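Local atomic coordinates of beta-1,4-galactanase (Humicola insolens, PDB entry 1HJQ), a protein that hydrolyses the beta-1,4-galactosidic linkages of type I arabinogalactans, as a family 53 glycoside hydrolase of clan GH-A. Residues E135-L140 with H178-W183; G145-W150 with N189-N194. All coordinates share one frame; numbering follows the deposited sequence.

In the fold
Both contacts join the long loop after strand 129-132, up to the first residue of helix 150-165, to the next beta-alpha unit of the barrel, strand 174-179 and helix 185-198, and their segments alternate along the chain. Contact 1 is buried; it holds the probable proton donor, Glu135, and lies beside the probable nucleophile, Glu245. It is largely polar, built from two carboxylates, an imidazole, a hydroxyl and a backbone bond. Contact 2 lies nearer the surface, on the outer helix layer, where three indole rings pack with no hydrogen bond between its two segments. Gln138 OE1 meets Thr147 OG1 in a probable hydrogen bond of 2.9 Å, and Trp191 of contact 2 packs on Ile136 of contact 1.

Contact 1 (E135-L140 with H178-W183); sequences EITQGL and HLDNGW
Glu135 and His178 lie side by side and point the same way at the C-terminal end of the TIM barrel, in the active site, Glu135 just past strand 129-132 and His178 on the neighbouring strand 174-179. In Glu135, the probable proton donor, chi1 of -61°, with CG anti to the carbonyl carbon, lays CG beside the imidazole, 3.3 Å from His178 NE2, and the extended chain beyond carries the carboxylate on past it. The carboxylate is turned 46° from the ring plane, and its OE2 is hydrogen-bonded to Ser212. His178 NE2 is hydrogen-bonded to Glu245 OE2, of the probable nucleophile, while one ring face receives Glu135 N near its rim. An alanine at His178 would remove the imidazole, and would probably deprive Glu245 of this partner and open a gap beside the Glu135 chain. Asp180 crosses Glu135 at about a right angle, Asp180 CB lying 3.3 Å from Glu135 OE2, and also meets Thr137, whose OG1 donates to Asp180 OD1 in a hydrogen bond modelled doubtfully short. On the side facing helix 185-198, Ile136 CG1 touches Leu179 CD1 at 4.0 Å. Ile136 N donates to His178 O across 2.9 Å.

Contact 2 (G145-W150 with N189-N194); sequences GKTNNW and NWWYTN
Trp150 has CG anti to its carbonyl carbon (chi1 -59°), a turn that swings its indole across to helix 185-198, where Trp190 and Trp191 both hold CG anti to the backbone N and send their rings back to meet it. The three indoles form an aromatic cluster of two T-shaped pairs that share the edge of Trp150. Its six-membered ring points edge-on at the face of the six-membered ring of Trp190, with centroids 5.0 Å apart and planes at 82°; CZ2 of Trp150 comes down on that face, offset toward the rim. A neighbouring part of the same edge, at CZ3, meets the face of the five-membered ring of Trp191, 3.8 Å from its CD1. Together they join two successive outer helices of the TIM barrel: Trp150 opens helix 150-165 and reaches the next one, 185-198, also touching Val195 and Gln198 there. One face of the Trp150 indole is covered by Asn194, whose amide stacks on the indole, the two planes only 11° apart; its CB lies over the five-membered ring, modelled too close for its distance to be trusted. The amide is steadied by its own helix, Asn194 ND2 donating to Trp190 O at 2.7 Å from above the carbonyl plane; Asn194 N reaches the same oxygen from the opposite face, giving it two donors. Over the other face of Trp150 lies Asn148 N, part of the type II turn from Lys146 to Asn149, closed by Asn149 N to Lys146 O at 3.1 Å. From this turn Thr147 crosses Trp190 at about a right angle and sets its methyl CG2 3.7 Å from Trp190 CH2, while Asn148 OD1 stands at the edge of the same indole, 4.0 Å from Trp190 CZ2.

Contact 1 (E135-L140 with H178-W183)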
loop_
_atom_site.group_PDB
_atom_site.type_symbol
_atom_site.label_atom_id
_atom_site.label_comp_id
_atom_site.label_asym_id
_atom_site.label_seq_id
_atom_site.Cartn_x
_atom_site.Cartn_y
_atom_site.Cartn_z
ATOM N N GLU A 135 -4.880 5.206 2.046
ATOM C CA GLU A 135 -4.544 6.605 2.298
ATOM C C GLU A 135 -5.805 7.351 2.735
ATOM O O GLU A 135 -6.159 8.380 2.156
ATOM C CB GLU A 135 -3.970 7.272 1.035
ATOM C CG GLU A 135 -2.691 6.644 0.496
ATOM C CD GLU A 135 -1.951 7.548 -0.497
ATOM O OE1 GLU A 135 -2.589 8.069 -1.436
ATOM O OE2 GLU A 135 -0.725 7.734 -0.347
ATOM N N ILE A 136 -6.480 6.820 3.752
ATOM C CA ILE A 136 -7.709 7.419 4.254
ATOM C C ILE A 136 -7.507 8.613 5.194
ATOM O O ILE A 136 -8.302 8.827 6.105
ATOM C CB ILE A 136 -8.590 6.359 4.961
ATOM C CG1 ILE A 136 -7.809 5.689 6.102
ATOM C CG2 ILE A 136 -9.046 5.320 3.946
ATOM C CD1 ILE A 136 -8.592 4.611 6.871
ATOM N N THR A 137 -6.463 9.403 4.949
ATOM C CA THR A 137 -6.163 10.571 5.774
ATOM C C THR A 137 -7.343 11.531 5.912
ATOM O O THR A 137 -7.541 12.128 6.970
ATOM C CB THR A 137 -4.996 11.371 5.205
ATOM O OG1 THR A 137 -3.926 10.484 4.863
ATOM C CG2 THR A 137 -4.516 12.375 6.225
ATOM N N GLN A 138 -8.103 11.709 4.836
ATOM C CA GLN A 138 -9.268 12.588 4.881
ATOM C C GLN A 138 -10.514 11.717 4.997
ATOM O O GLN A 138 -11.608 12.104 4.571
ATOM C CB GLN A 138 -9.360 13.458 3.620
ATOM C CG GLN A 138 -8.224 14.467 3.448
ATOM C CD GLN A 138 -7.942 15.277 4.715
ATOM O OE1 GLN A 138 -8.838 15.906 5.284
ATOM N NE2 GLN A 138 -6.685 15.265 5.156
ATOM N N GLY A 139 -10.331 10.532 5.571
ATOM C CA GLY A 139 -11.442 9.617 5.744
ATOM C C GLY A 139 -11.681 8.724 4.537
ATOM O O GLY A 139 -10.864 8.678 3.616
ATOM N N LEU A 140 -12.811 8.019 4.552
ATOM C CA LEU A 140 -13.179 7.111 3.473
ATOM C C LEU A 140 -14.686 7.121 3.290
ATOM O O LEU A 140 -15.406 7.714 4.090
ATOM C CB LEU A 140 -12.735 5.683 3.801
ATOM C CG LEU A 140 -13.476 4.950 4.925
ATOM C CD1 LEU A 140 -13.081 3.487 4.920
ATOM C CD2 LEU A 140 -13.156 5.568 6.271
ATOM N N HIS A 178 -4.134 2.646 6.766
ATOM C CA HIS A 178 -3.200 3.315 5.873
ATOM C C HIS A 178 -3.481 4.799 5.666
ATOM O O HIS A 178 -4.562 5.189 5.222
ATOM C CB HIS A 178 -3.206 2.568 4.529
ATOM C CG HIS A 178 -2.373 3.207 3.462
ATOM N ND1 HIS A 178 -1.343 4.079 3.741
ATOM C CD2 HIS A 178 -2.403 3.075 2.115
ATOM C CE1 HIS A 178 -0.776 4.461 2.609
ATOM N NE2 HIS A 178 -1.400 3.867 1.609
ATOM N N LEU A 179 -2.487 5.616 6.000
ATOM C CA LEU A 179 -2.565 7.066 5.857
ATOM C C LEU A 179 -1.395 7.494 4.988
ATOM O O LEU A 179 -0.373 6.814 4.959
ATOM C CB LEU A 179 -2.442 7.740 7.225
ATOM C CG LEU A 179 -3.677 8.024 8.081
ATOM C CD1 LEU A 179 -4.599 6.842 8.115
ATOM C CD2 LEU A 179 -3.218 8.390 9.482
ATOM N N ASP A 180 -1.534 8.608 4.278
ATOM C CA ASP A 180 -0.446 9.098 3.438
ATOM C C ASP A 180 0.405 10.039 4.293
ATOM O O ASP A 180 0.117 10.215 5.477
ATOM C CB ASP A 180 -1.006 9.818 2.196
ATOM C CG ASP A 180 -1.458 11.255 2.480
ATOM O OD1 ASP A 180 -2.203 11.484 3.462
ATOM O OD2 ASP A 180 -1.068 12.154 1.697
ATOM N N ASN A 181 1.449 10.623 3.713
ATOM C CA ASN A 181 2.334 11.545 4.431
ATOM C C ASN A 181 2.842 11.050 5.783
ATOM O O ASN A 181 2.756 11.762 6.775
ATOM C CB ASN A 181 1.644 12.892 4.632
ATOM C CG ASN A 181 1.433 13.636 3.334
ATOM O OD1 ASN A 181 2.218 13.506 2.394
ATOM N ND2 ASN A 181 0.383 14.437 3.278
ATOM N N GLY A 182 3.384 9.838 5.816
ATOM C CA GLY A 182 3.893 9.282 7.053
ATOM C C GLY A 182 4.961 10.132 7.698
ATOM O O GLY A 182 5.249 9.966 8.881
ATOM N N TRP A 183 5.559 11.037 6.927
ATOM C CA TRP A 183 6.599 11.924 7.452
ATOM C C TRP A 183 5.979 13.021 8.307
ATOM O O TRP A 183 6.630 13.568 9.186
ATOM C CB TRP A 183 7.411 12.573 6.315
ATOM C CG TRP A 183 6.588 13.340 5.317
ATOM C CD1 TRP A 183 6.101 12.874 4.136
ATOM C CD2 TRP A 183 6.103 14.683 5.449
ATOM N NE1 TRP A 183 5.340 13.839 3.519
ATOM C CE2 TRP A 183 5.323 14.960 4.304
ATOM C CE3 TRP A 183 6.247 15.679 6.427
ATOM C CZ2 TRP A 183 4.686 16.194 4.106
ATOM C CZ3 TRP A 183 5.610 16.911 6.230
ATOM C CH2 TRP A 183 4.840 17.152 5.077
#

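Contact 2 (G145-W150 with N189-N194)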
loop_
_atom_site.group_PDB
_atom_site.type_symbol
_atom_site.label_atom_id
_atom_site.label_comp_id
_atom_site.label_asym_id
_atom_site.label_seq_id
_atom_site.Cartn_x
_atom_site.Cartn_y
_atom_site.Cartn_z
ATOM N N GLY A 145 -17.992 9.066 5.711
ATOM C CA GLY A 145 -16.676 8.916 6.312
ATOM C C GLY A 145 -15.653 10.008 6.034
ATOM O O GLY A 145 -14.448 9.794 6.198
ATOM N N LYS A 146 -16.108 11.180 5.617
ATOM C CA LYS A 146 -15.188 12.268 5.332
ATOM C C LYS A 146 -14.675 12.863 6.647
ATOM O O LYS A 146 -15.426 12.992 7.617
ATOM C CB LYS A 146 -15.890 13.331 4.493
ATOM C CG LYS A 146 -14.970 14.176 3.635
ATOM C CD LYS A 146 -15.795 15.162 2.811
ATOM C CE LYS A 146 -14.927 16.108 1.987
ATOM N NZ LYS A 146 -14.128 15.399 0.961
ATOM N N THR A 147 -13.396 13.229 6.675
ATOM C CA THR A 147 -12.803 13.773 7.886
ATOM C C THR A 147 -13.598 14.814 8.632
ATOM O O THR A 147 -14.258 15.679 8.046
ATOM C CB THR A 147 -11.425 14.352 7.653
ATOM O OG1 THR A 147 -11.344 14.882 6.329
ATOM C CG2 THR A 147 -10.376 13.287 7.888
ATOM N N ASN A 148 -13.468 14.700 9.953
ATOM C CA ASN A 148 -14.120 15.518 10.957
ATOM C C ASN A 148 -15.426 14.826 11.322
ATOM O O ASN A 148 -16.116 15.225 12.253
ATOM C CB ASN A 148 -14.292 16.948 10.457
ATOM C CG ASN A 148 -12.969 17.710 10.448
ATOM O OD1 ASN A 148 -11.915 17.130 10.185
ATOM N ND2 ASN A 148 -13.020 19.007 10.735
ATOM N N ASN A 149 -15.739 13.767 10.579
ATOM C CA ASN A 149 -16.906 12.927 10.846
ATOM C C ASN A 149 -16.281 11.761 11.597
ATOM O O ASN A 149 -16.586 10.593 11.353
ATOM C CB ASN A 149 -17.531 12.416 9.549
ATOM C CG ASN A 149 -18.439 13.437 8.899
ATOM O OD1 ASN A 149 -18.297 14.640 9.119
ATOM N ND2 ASN A 149 -19.369 12.962 8.078
ATOM N N TRP A 150 -15.372 12.108 12.497
ATOM C CA TRP A 150 -14.643 11.142 13.295
ATOM C C TRP A 150 -15.490 9.985 13.807
ATOM O O TRP A 150 -15.047 8.836 13.791
ATOM C CB TRP A 150 -13.969 11.868 14.456
ATOM C CG TRP A 150 -13.028 12.939 13.985
ATOM C CD1 TRP A 150 -13.081 14.276 14.280
ATOM C CD2 TRP A 150 -11.878 12.757 13.147
ATOM N NE1 TRP A 150 -12.033 14.935 13.682
ATOM C CE2 TRP A 150 -11.280 14.028 12.979
ATOM C CE3 TRP A 150 -11.292 11.641 12.523
ATOM C CZ2 TRP A 150 -10.122 14.215 12.213
ATOM C CZ3 TRP A 150 -10.144 11.824 11.763
ATOM C CH2 TRP A 150 -9.569 13.106 11.614
ATOM N N ASN A 189 -0.866 12.000 14.040
ATOM C CA ASN A 189 -1.314 12.210 15.420
ATOM C C ASN A 189 -2.758 12.710 15.436
ATOM O O ASN A 189 -3.586 12.142 16.144
ATOM C CB ASN A 189 -0.371 13.208 16.151
ATOM C CG ASN A 189 -0.699 13.351 17.642
ATOM O OD1 ASN A 189 -1.411 12.517 18.202
ATOM N ND2 ASN A 189 -0.163 14.393 18.292
ATOM N N TRP A 190 -3.041 13.779 14.691
ATOM C CA TRP A 190 -4.388 14.348 14.576
ATOM C C TRP A 190 -5.417 13.269 14.188
ATOM O O TRP A 190 -6.456 13.093 14.831
ATOM C CB TRP A 190 -4.334 15.446 13.511
ATOM C CG TRP A 190 -5.624 15.840 12.892
ATOM C CD1 TRP A 190 -6.567 16.654 13.431
ATOM C CD2 TRP A 190 -6.081 15.508 11.572
ATOM N NE1 TRP A 190 -7.583 16.864 12.530
ATOM C CE2 TRP A 190 -7.309 16.171 11.379
ATOM C CE3 TRP A 190 -5.570 14.718 10.533
ATOM C CZ2 TRP A 190 -8.041 16.073 10.185
ATOM C CZ3 TRP A 190 -6.301 14.619 9.338
ATOM C CH2 TRP A 190 -7.521 15.295 9.181
ATOM N N TRP A 191 -5.116 12.545 13.123
ATOM C CA TRP A 191 -6.007 11.505 12.648
ATOM C C TRP A 191 -6.315 10.412 13.675
ATOM O O TRP A 191 -7.465 10.249 14.100
ATOM C CB TRP A 191 -5.432 10.848 11.398
ATOM C CG TRP A 191 -6.469 10.127 10.618
ATOM C CD1 TRP A 191 -7.263 10.646 9.634
ATOM C CD2 TRP A 191 -6.854 8.757 10.764
ATOM N NE1 TRP A 191 -8.117 9.684 9.154
ATOM C CE2 TRP A 191 -7.887 8.512 9.830
ATOM C CE3 TRP A 191 -6.429 7.713 11.593
ATOM C CZ2 TRP A 191 -8.498 7.264 9.700
ATOM C CZ3 TRP A 191 -7.034 6.480 11.466
ATOM C CH2 TRP A 191 -8.060 6.262 10.524
ATOM N N TYR A 192 -5.296 9.653 14.067
ATOM C CA TYR A 192 -5.500 8.565 15.020
ATOM C C TYR A 192 -6.126 9.030 16.331
ATOM O O TYR A 192 -6.999 8.357 16.886
ATOM C CB TYR A 192 -4.176 7.834 15.278
ATOM C CG TYR A 192 -3.748 6.934 14.131
ATOM C CD1 TYR A 192 -4.449 5.753 13.839
ATOM C CD2 TYR A 192 -2.654 7.263 13.332
ATOM C CE1 TYR A 192 -4.067 4.929 12.786
ATOM C CE2 TYR A 192 -2.260 6.449 12.274
ATOM C CZ TYR A 192 -2.969 5.281 12.005
ATOM O OH TYR A 192 -2.569 4.462 10.968
ATOM N N THR A 193 -5.688 10.182 16.824
ATOM C CA THR A 193 -6.233 10.711 18.061
ATOM C C THR A 193 -7.746 10.869 17.920
ATOM O O THR A 193 -8.524 10.326 18.709
ATOM C CB THR A 193 -5.614 12.083 18.399
ATOM O OG1 THR A 193 -4.238 11.904 18.762
ATOM C CG2 THR A 193 -6.377 12.752 19.554
ATOM N N ASN A 194 -8.158 11.611 16.903
ATOM C CA ASN A 194 -9.573 11.833 16.676
ATOM C C ASN A 194 -10.363 10.553 16.423
ATOM O O ASN A 194 -11.469 10.405 16.935
ATOM C CB ASN A 194 -9.765 12.807 15.521
ATOM C CG ASN A 194 -9.483 14.237 15.921
ATOM O OD1 ASN A 194 -10.186 14.806 16.758
ATOM N ND2 ASN A 194 -8.454 14.830 15.330
#